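Local coordinates for protein amine Dehydrogenase (Pseudomonas putida, PDB 1JMX) that carries two covalently bound c-type hemes and probably passes on electrons taken from amines by the quinohemoprotein amine dehydrogenase complex, at residues R84-V89 and E268-G273; M190-D195 and D440-P445; P344-V349 and Q405-G410. All blocks are in the same frame, centred on the assembly; numbering follows the deposited sequence.

Contact 1: residues R84-V89 and E268-G273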
loop_
_atom_site.group_PDB
_atom_site.type_symbol
_atom_site.label_atom_id
_atom_site.label_comp_id
_atom_site.label_asym_id
_atom_site.label_seq_id
_atom_site.Cartn_x
_atom_site.Cartn_y
_atom_site.Cartn_z
ATOM N N ARG A 84 -6.978 -4.774 -13.560
ATOM C CA ARG A 84 -5.925 -5.233 -12.664
ATOM C C ARG A 84 -4.506 -5.061 -13.186
ATOM O O ARG A 84 -3.657 -5.933 -13.000
ATOM C CB ARG A 84 -6.158 -6.698 -12.263
ATOM C CG ARG A 84 -7.504 -6.973 -11.588
ATOM C CD ARG A 84 -7.647 -6.211 -10.281
ATOM N NE ARG A 84 -6.698 -6.667 -9.271
ATOM C CZ ARG A 84 -6.495 -6.056 -8.107
ATOM N NH1 ARG A 84 -7.171 -4.957 -7.796
ATOM N NH2 ARG A 84 -5.621 -6.549 -7.245
ATOM N N ARG A 85 -4.265 -3.951 -13.869
ATOM C CA ARG A 85 -2.941 -3.645 -14.376
ATOM C C ARG A 85 -2.254 -2.868 -13.251
ATOM O O ARG A 85 -2.183 -1.639 -13.272
ATOM C CB ARG A 85 -3.042 -2.813 -15.654
ATOM C CG ARG A 85 -3.797 -3.505 -16.770
ATOM C CD ARG A 85 -3.763 -2.674 -18.028
ATOM N NE ARG A 85 -4.620 -3.208 -19.085
ATOM C CZ ARG A 85 -4.236 -4.079 -20.020
ATOM N NH1 ARG A 85 -2.989 -4.536 -20.048
ATOM N NH2 ARG A 85 -5.110 -4.495 -20.934
ATOM N N LEU A 86 -1.775 -3.608 -12.255
ATOM C CA LEU A 86 -1.127 -3.017 -11.087
ATOM C C LEU A 86 0.270 -2.401 -11.251
ATOM O O LEU A 86 0.767 -1.784 -10.333
ATOM C CB LEU A 86 -1.183 -3.976 -9.884
ATOM C CG LEU A 86 -2.476 -3.883 -9.048
ATOM C CD1 LEU A 86 -3.673 -4.301 -9.867
ATOM C CD2 LEU A 86 -2.384 -4.737 -7.794
ATOM N N ASN A 87 0.886 -2.552 -12.420
ATOM C CA ASN A 87 2.194 -1.954 -12.673
ATOM C C ASN A 87 2.020 -0.612 -13.381
ATOM O O ASN A 87 2.992 0.035 -13.747
ATOM C CB ASN A 87 3.085 -2.884 -13.510
ATOM C CG ASN A 87 3.672 -4.012 -12.694
ATOM O OD1 ASN A 87 4.098 -3.810 -11.558
ATOM N ND2 ASN A 87 3.699 -5.212 -13.269
ATOM N N THR A 88 0.768 -0.197 -13.552
ATOM C CA THR A 88 0.448 1.068 -14.202
ATOM C C THR A 88 0.972 2.234 -13.380
ATOM O O THR A 88 0.773 2.296 -12.169
ATOM C CB THR A 88 -1.082 1.245 -14.395
ATOM O OG1 THR A 88 -1.570 0.271 -15.330
ATOM C CG2 THR A 88 -1.419 2.634 -14.917
ATOM N N VAL A 89 1.696 3.123 -14.049
ATOM C CA VAL A 89 2.243 4.315 -13.420
ATOM C C VAL A 89 1.180 5.385 -13.634
ATOM O O VAL A 89 0.960 5.840 -14.752
ATOM C CB VAL A 89 3.579 4.743 -14.081
ATOM C CG1 VAL A 89 4.129 5.981 -13.398
ATOM C CG2 VAL A 89 4.595 3.607 -13.997
ATOM N N GLU A 268 -6.429 -15.753 -10.021
ATOM C CA GLU A 268 -5.549 -15.820 -8.869
ATOM C C GLU A 268 -4.278 -14.968 -8.995
ATOM O O GLU A 268 -3.672 -14.574 -7.992
ATOM C CB GLU A 268 -5.175 -17.288 -8.635
ATOM C CG GLU A 268 -6.355 -18.280 -8.759
ATOM C CD GLU A 268 -6.855 -18.512 -10.213
ATOM O OE1 GLU A 268 -6.046 -18.382 -11.170
ATOM O OE2 GLU A 268 -8.067 -18.827 -10.391
ATOM N N HIS A 269 -3.885 -14.676 -10.233
ATOM C CA HIS A 269 -2.676 -13.912 -10.495
ATOM C C HIS A 269 -2.947 -12.895 -11.585
ATOM O O HIS A 269 -2.991 -13.244 -12.769
ATOM C CB HIS A 269 -1.581 -14.866 -10.960
ATOM C CG HIS A 269 -1.524 -16.139 -10.180
ATOM N ND1 HIS A 269 -0.780 -16.278 -9.027
ATOM C CD2 HIS A 269 -2.157 -17.320 -10.365
ATOM C CE1 HIS A 269 -0.958 -17.490 -8.533
ATOM N NE2 HIS A 269 -1.792 -18.140 -9.324
ATOM N N ASP A 270 -3.116 -11.636 -11.198
ATOM C CA ASP A 270 -3.405 -10.620 -12.196
ATOM C C ASP A 270 -2.257 -10.072 -13.027
ATOM O O ASP A 270 -2.485 -9.245 -13.898
ATOM C CB ASP A 270 -4.292 -9.501 -11.645
ATOM C CG ASP A 270 -3.844 -9.004 -10.305
ATOM O OD1 ASP A 270 -4.606 -9.194 -9.338
ATOM O OD2 ASP A 270 -2.751 -8.410 -10.230
ATOM N N GLU A 271 -1.032 -10.518 -12.760
ATOM C CA GLU A 271 0.116 -10.098 -13.568
ATOM C C GLU A 271 0.191 -11.062 -14.746
ATOM O O GLU A 271 0.896 -10.822 -15.717
ATOM C CB GLU A 271 1.459 -10.165 -12.813
ATOM C CG GLU A 271 1.427 -10.565 -11.349
ATOM C CD GLU A 271 1.222 -12.049 -11.117
ATOM O OE1 GLU A 271 2.140 -12.852 -11.382
ATOM O OE2 GLU A 271 0.142 -12.402 -10.622
ATOM N N ARG A 272 -0.511 -12.181 -14.620
ATOM C CA ARG A 272 -0.532 -13.199 -15.656
ATOM C C ARG A 272 -1.814 -13.051 -16.458
ATOM O O ARG A 272 -2.857 -13.601 -16.105
ATOM C CB ARG A 272 -0.428 -14.573 -15.006
ATOM C CG ARG A 272 0.657 -14.596 -13.956
ATOM C CD ARG A 272 0.721 -15.880 -13.195
ATOM N NE ARG A 272 1.454 -15.681 -11.953
ATOM C CZ ARG A 272 1.765 -16.645 -11.095
ATOM N NH1 ARG A 272 1.415 -17.900 -11.340
ATOM N NH2 ARG A 272 2.384 -16.342 -9.966
ATOM N N GLY A 273 -1.731 -12.265 -17.523
ATOM C CA GLY A 273 -2.885 -12.037 -18.355
ATOM C C GLY A 273 -2.516 -11.694 -19.777
ATOM O O GLY A 273 -1.344 -11.702 -20.153
HETATM O O HOH W 1 -0.918 -6.534 -12.626
#

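Contact 2: residues M190-D195 and D440-P445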
loop_
_atom_site.group_PDB
_atom_site.type_symbol
_atom_site.label_atom_id
_atom_site.label_comp_id
_atom_site.label_asym_id
_atom_site.label_seq_id
_atom_site.Cartn_x
_atom_site.Cartn_y
_atom_site.Cartn_z
ATOM N N MET A 190 -0.155 -12.166 -24.572
ATOM C CA MET A 190 0.235 -12.354 -23.187
ATOM C C MET A 190 1.734 -12.075 -23.073
ATOM O O MET A 190 2.540 -12.687 -23.769
ATOM C CB MET A 190 -0.073 -13.775 -22.721
ATOM C CG MET A 190 0.197 -13.999 -21.240
ATOM S SD MET A 190 -0.117 -15.683 -20.703
ATOM C CE MET A 190 -1.808 -15.556 -20.202
ATOM N N LEU A 191 2.092 -11.111 -22.229
ATOM C CA LEU A 191 3.489 -10.739 -22.013
ATOM C C LEU A 191 4.303 -11.977 -21.654
ATOM O O LEU A 191 3.874 -12.797 -20.846
ATOM C CB LEU A 191 3.574 -9.714 -20.881
ATOM C CG LEU A 191 4.179 -8.331 -21.120
ATOM C CD1 LEU A 191 3.737 -7.717 -22.436
ATOM C CD2 LEU A 191 3.753 -7.454 -19.962
ATOM N N ALA A 192 5.451 -12.132 -22.301
ATOM C CA ALA A 192 6.342 -13.264 -22.073
ATOM C C ALA A 192 5.797 -14.621 -22.526
ATOM O O ALA A 192 6.403 -15.660 -22.244
ATOM C CB ALA A 192 6.771 -13.320 -20.613
ATOM N N LYS A 193 4.654 -14.619 -23.208
ATOM C CA LYS A 193 4.070 -15.861 -23.713
ATOM C C LYS A 193 3.817 -15.773 -25.220
ATOM O O LYS A 193 4.149 -16.690 -25.973
ATOM C CB LYS A 193 2.787 -16.219 -22.970
ATOM C CG LYS A 193 2.071 -17.444 -23.536
ATOM C CD LYS A 193 2.959 -18.671 -23.511
ATOM C CE LYS A 193 2.276 -19.865 -24.139
ATOM N NZ LYS A 193 0.994 -20.156 -23.459
ATOM N N GLY A 194 3.220 -14.671 -25.658
ATOM C CA GLY A 194 2.983 -14.494 -27.073
ATOM C C GLY A 194 1.557 -14.231 -27.491
ATOM O O GLY A 194 0.648 -14.158 -26.663
ATOM N N ASP A 195 1.378 -14.123 -28.806
ATOM C CA ASP A 195 0.085 -13.861 -29.416
ATOM C C ASP A 195 -0.910 -14.983 -29.214
ATOM O O ASP A 195 -0.542 -16.125 -28.974
ATOM C CB ASP A 195 0.248 -13.579 -30.911
ATOM C CG ASP A 195 0.876 -12.228 -31.189
ATOM O OD1 ASP A 195 1.603 -12.092 -32.198
ATOM O OD2 ASP A 195 0.636 -11.285 -30.406
ATOM N N ASP A 440 12.358 -17.592 -20.890
ATOM C CA ASP A 440 11.190 -16.993 -21.531
ATOM C C ASP A 440 10.848 -15.554 -21.134
ATOM O O ASP A 440 9.947 -14.953 -21.724
ATOM C CB ASP A 440 9.964 -17.908 -21.391
ATOM C CG ASP A 440 9.663 -18.307 -19.948
ATOM O OD1 ASP A 440 10.490 -18.077 -19.044
ATOM O OD2 ASP A 440 8.577 -18.885 -19.719
ATOM N N GLY A 441 11.598 -14.989 -20.186
ATOM C CA GLY A 441 11.357 -13.621 -19.754
ATOM C C GLY A 441 10.424 -13.499 -18.560
ATOM O O GLY A 441 9.889 -12.428 -18.287
ATOM N N VAL A 442 10.211 -14.613 -17.870
ATOM C CA VAL A 442 9.357 -14.651 -16.695
ATOM C C VAL A 442 10.245 -14.772 -15.471
ATOM O O VAL A 442 11.047 -15.704 -15.372
ATOM C CB VAL A 442 8.402 -15.870 -16.736
ATOM C CG1 VAL A 442 7.711 -16.056 -15.405
ATOM C CG2 VAL A 442 7.372 -15.688 -17.815
ATOM N N PHE A 443 10.148 -13.794 -14.573
ATOM C CA PHE A 443 10.914 -13.807 -13.335
ATOM C C PHE A 443 10.040 -14.339 -12.196
ATOM O O PHE A 443 8.977 -13.793 -11.912
ATOM C CB PHE A 443 11.418 -12.406 -12.978
ATOM C CG PHE A 443 12.308 -12.381 -11.766
ATOM C CD1 PHE A 443 13.680 -12.578 -11.890
ATOM C CD2 PHE A 443 11.777 -12.174 -10.497
ATOM C CE1 PHE A 443 14.513 -12.570 -10.767
ATOM C CE2 PHE A 443 12.601 -12.165 -9.369
ATOM C CZ PHE A 443 13.973 -12.363 -9.506
ATOM N N VAL A 444 10.488 -15.421 -11.570
ATOM C CA VAL A 444 9.772 -16.040 -10.456
ATOM C C VAL A 444 10.483 -15.650 -9.159
ATOM O O VAL A 444 11.589 -16.120 -8.886
ATOM C CB VAL A 444 9.741 -17.596 -10.599
ATOM C CG1 VAL A 444 9.121 -18.240 -9.368
ATOM C CG2 VAL A 444 8.969 -18.000 -11.858
ATOM N N PRO A 445 9.870 -14.754 -8.361
ATOM C CA PRO A 445 10.458 -14.303 -7.094
ATOM C C PRO A 445 10.582 -15.404 -6.047
ATOM O O PRO A 445 9.954 -16.460 -6.159
ATOM C CB PRO A 445 9.506 -13.189 -6.653
ATOM C CG PRO A 445 8.203 -13.600 -7.238
ATOM C CD PRO A 445 8.586 -14.074 -8.610
#

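Contact 3: residues P344-V349 and Q405-G410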
loop_
_atom_site.group_PDB
_atom_site.type_symbol
_atom_site.label_atom_id
_atom_site.label_comp_id
_atom_site.label_asym_id
_atom_site.label_seq_id
_atom_site.Cartn_x
_atom_site.Cartn_y
_atom_site.Cartn_z
ATOM N N PRO A 344 12.702 -0.942 -45.548
ATOM C CA PRO A 344 12.185 -0.987 -44.177
ATOM C C PRO A 344 11.053 0.028 -43.961
ATOM O O PRO A 344 11.133 1.161 -44.422
ATOM C CB PRO A 344 13.421 -0.649 -43.344
ATOM C CG PRO A 344 14.182 0.283 -44.236
ATOM C CD PRO A 344 14.081 -0.421 -45.572
ATOM N N GLY A 345 9.981 -0.402 -43.302
ATOM C CA GLY A 345 8.862 0.485 -43.038
ATOM C C GLY A 345 7.583 -0.293 -42.818
ATOM O O GLY A 345 7.546 -1.510 -43.018
ATOM N N GLN A 346 6.526 0.406 -42.417
ATOM C CA GLN A 346 5.246 -0.243 -42.171
ATOM C C GLN A 346 4.489 -0.484 -43.488
ATOM O O GLN A 346 4.584 0.297 -44.435
ATOM C CB GLN A 346 4.389 0.582 -41.188
ATOM C CG GLN A 346 4.985 0.794 -39.777
ATOM C CD GLN A 346 4.652 -0.322 -38.763
ATOM O OE1 GLN A 346 3.767 -1.159 -38.989
ATOM N NE2 GLN A 346 5.361 -0.319 -37.630
ATOM N N ARG A 347 3.738 -1.575 -43.535
ATOM C CA ARG A 347 2.961 -1.933 -44.721
ATOM C C ARG A 347 1.486 -2.013 -44.371
ATOM O O ARG A 347 1.114 -2.604 -43.355
ATOM C CB ARG A 347 3.415 -3.290 -45.259
ATOM C CG ARG A 347 4.847 -3.289 -45.748
ATOM C CD ARG A 347 4.981 -2.435 -47.001
ATOM N NE ARG A 347 6.324 -1.891 -47.162
ATOM C CZ ARG A 347 7.436 -2.612 -47.264
ATOM N NH1 ARG A 347 7.401 -3.937 -47.231
ATOM N NH2 ARG A 347 8.599 -1.996 -47.370
ATOM N N GLU A 348 0.644 -1.385 -45.180
ATOM C CA GLU A 348 -0.772 -1.459 -44.907
ATOM C C GLU A 348 -1.239 -2.798 -45.418
ATOM O O GLU A 348 -1.271 -3.028 -46.622
ATOM C CB GLU A 348 -1.539 -0.329 -45.582
ATOM C CG GLU A 348 -2.365 0.520 -44.600
ATOM C CD GLU A 348 -3.452 -0.274 -43.846
ATOM O OE1 GLU A 348 -3.158 -1.357 -43.264
ATOM O OE2 GLU A 348 -4.614 0.205 -43.816
ATOM N N VAL A 349 -1.509 -3.710 -44.489
ATOM C CA VAL A 349 -1.978 -5.054 -44.828
ATOM C C VAL A 349 -3.442 -5.007 -45.261
ATOM O O VAL A 349 -4.197 -4.135 -44.828
ATOM C CB VAL A 349 -1.815 -6.015 -43.623
ATOM C CG1 VAL A 349 -2.319 -7.401 -43.960
ATOM C CG2 VAL A 349 -0.349 -6.089 -43.214
ATOM N N GLN A 405 12.974 7.671 -40.364
ATOM C CA GLN A 405 12.131 7.857 -39.193
ATOM C C GLN A 405 12.102 6.571 -38.352
ATOM O O GLN A 405 12.299 5.469 -38.879
ATOM C CB GLN A 405 10.712 8.249 -39.628
ATOM C CG GLN A 405 10.046 9.298 -38.715
ATOM C CD GLN A 405 10.883 10.578 -38.581
ATOM O OE1 GLN A 405 11.273 11.187 -39.589
ATOM N NE2 GLN A 405 11.186 10.974 -37.333
ATOM N N PRO A 406 11.928 6.703 -37.019
ATOM C CA PRO A 406 11.883 5.538 -36.129
ATOM C C PRO A 406 10.781 4.556 -36.530
ATOM O O PRO A 406 9.673 4.949 -36.917
ATOM C CB PRO A 406 11.624 6.170 -34.761
ATOM C CG PRO A 406 12.330 7.477 -34.871
ATOM C CD PRO A 406 11.890 7.949 -36.232
ATOM N N LEU A 407 11.088 3.275 -36.395
ATOM C CA LEU A 407 10.175 2.214 -36.776
ATOM C C LEU A 407 10.073 1.223 -35.620
ATOM O O LEU A 407 11.085 0.679 -35.189
ATOM C CB LEU A 407 10.764 1.496 -37.999
ATOM C CG LEU A 407 10.010 0.649 -39.034
ATOM C CD1 LEU A 407 10.879 -0.570 -39.360
ATOM C CD2 LEU A 407 8.635 0.217 -38.574
ATOM N N ARG A 408 8.875 1.040 -35.071
ATOM C CA ARG A 408 8.706 0.058 -34.009
ATOM C C ARG A 408 8.471 -1.273 -34.726
ATOM O O ARG A 408 7.480 -1.439 -35.437
ATOM C CB ARG A 408 7.522 0.389 -33.093
ATOM C CG ARG A 408 7.408 -0.593 -31.907
ATOM C CD ARG A 408 6.334 -0.192 -30.906
ATOM N NE ARG A 408 5.216 -1.140 -30.853
ATOM C CZ ARG A 408 5.169 -2.216 -30.070
ATOM N NH1 ARG A 408 6.178 -2.501 -29.260
ATOM N NH2 ARG A 408 4.122 -3.029 -30.111
ATOM N N ILE A 409 9.439 -2.176 -34.608
ATOM C CA ILE A 409 9.354 -3.480 -35.237
ATOM C C ILE A 409 8.308 -4.331 -34.531
ATOM O O ILE A 409 7.352 -4.794 -35.152
ATOM C CB ILE A 409 10.729 -4.219 -35.216
ATOM C CG1 ILE A 409 11.703 -3.615 -36.238
ATOM C CG2 ILE A 409 10.551 -5.681 -35.571
ATOM C CD1 ILE A 409 12.075 -2.192 -36.010
ATOM N N GLY A 410 8.503 -4.538 -33.230
ATOM C CA GLY A 410 7.578 -5.340 -32.451
ATOM C C GLY A 410 8.311 -5.994 -31.303
ATOM O O GLY A 410 9.354 -5.513 -30.875
#

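Contact 1: residues R84-V89 and E268-G273
The guanidinium of Arg84 has Leu86 CD1 over the centre of one face, 3.7 Å above the plane, while Asp270 OD1 sits at its edge, in plane. This is an interdomain salt bridge. It joins a loop of the heme-binding region to the type I turn His269-Arg272, which leads into the last strand of the eight-stranded antiparallel barrel. Arg84 NE donates to Asp270 OD1 at 3.3 Å, nearly straight at 163°. The carboxylate does not lie flat against the arginine: the two planes are 77° apart, and NE meets OD1 from above the carboxylate plane. NE makes the one hydrogen bond, and a rather long one; Arg84 NH2 is 3.5 Å from the same OD1.

Asp270 CG lies between its own backbone N and carbonyl carbon (chi1 46°), a setting that aims the carboxylate at the arginine. Arg84, bent at chi2 and chi3, folds back over Leu86. Nearer the backbones, Arg84 CB packs on Asp270 CB at 3.4 Å. Phe265 of strand 259-266 touches both side chains, and Arg84 NH1 reaches Pro492 O through a weak hydrogen bond. The Arg84 side chain lies about 10 Å from a heme c, so the bridge is near that site without being part of it.

A water also spans the two segments: Leu86 N donates to it at 3.1 Å, and it donates weakly to Asp270 O. Within the barrel turn, His269 ND1 lies over one face of the Arg272 guanidinium, whose edge holds Glu271 OE1 in a salt bridge. The heme-side loop turns through Arg85-Thr88, also type I, where Thr88 N and Thr88 OG1 both reach Arg85 O from the same face of its plane, OG1 at 2.9 Å.

Contact 2: residues M190-D195 and D440-P445
The beta hairpin joining strands 182-190 and 194-204 of the barrel, with a classic beta bulge, sets Ala192 against the start of strand 442-445. Lys193 and Gly194 form the bulge opposite Met190, whose O takes both Lys193 N (2.9 Å) and Gly194 N (2.8 Å). Ala192 stands at the tip of this turn with a left-handed backbone (phi 68°), and its methyl points at the other segment.

Ala192 CB meets Val442 CG2 at 3.7 Å, methyl against methyl, and lies equally close to Asp440 O. Gly441 O is a little farther from the same CB, at 4.0 Å, so one methyl rests against a valine branch and two carbonyl oxygens. In Val442, CG1 is anti to the backbone N (chi1 169°), which leaves CG2 as the branch that touches the alanine. The backbone angles of Gly441 call for glycine, since a CB would jam against the carbonyl O of Asp440. No hydrogen bond spans the two segments, so the join is by van der Waals contact alone.

Strand 391-400 supplies the polar ties: Glu394 OE1 accepts from Ala192 N, and Arg392 NH1 donates to Leu191 O. Arg392 also touches both Ala192 and Val442, on the strand that pairs antiparallel with 442-445 in the C-terminal sheet.

Contact 3: residues P344-V349 and Q405-G410
Leu407 reaches across with both methyls. CD1 comes 4.0 Å from Gly345 N, and CD2 lies 3.4 Å from Gln346 NE2 and 3.9 Å from Gln346 CG, so the isobutyl end fills the angle between the glycine backbone and the glutamine chain. Leu407 CG is anti to its backbone N (chi1 -158°), which carries the branch toward Gly345. Gln346 is bent at chi2, and the bend brings its amide beside the leucine methyl, with NE2 3.2 Å from Arg408 O. Cutting Leu407 back to an alanine is likely to open a gap beside Gly345 and leave the end of Gln346 freer to turn.

In the next shell, backbone hydrogen bonds fix each partner within its own sheet: Gly345 pairs with Val361, and Leu407 with Gly399. Pro344 adds a backbone bond to Ala402, a direct tie between the two parts of the chain.

Strands 345-349 and 406-410 do not pair: their axes come within 7.7 Å at 67°, too distant and too steeply crossed. The sheets meet here through Leu407 and Gln346, where the third and fourth regions of the subunit, both of the immunoglobulin-like E-set class, abut.

In the fold
Within the helical heme region, the loop after helix 54-67 opens contact 1 at 84-89; the chain then enters the barrel and opens contact 2 at 190-195, in its first hairpin. Contact 1 closes at 268-273, where the last barrel strand starts. Contact 3 runs from 344-349 to 405-410, entirely inside the long loop that contact 2 finally shuts at 440-445. Contacts 1 and 2 therefore cross, contact 3 is nested in contact 2, and contacts 1 and 3 follow in series. Contact 1 ties heme region to barrel, contact 2 barrel to the C-terminal sheet, contact 3 that sheet to the one before it. Contacts 1 and 2 touch, Gly273 packing on Met190.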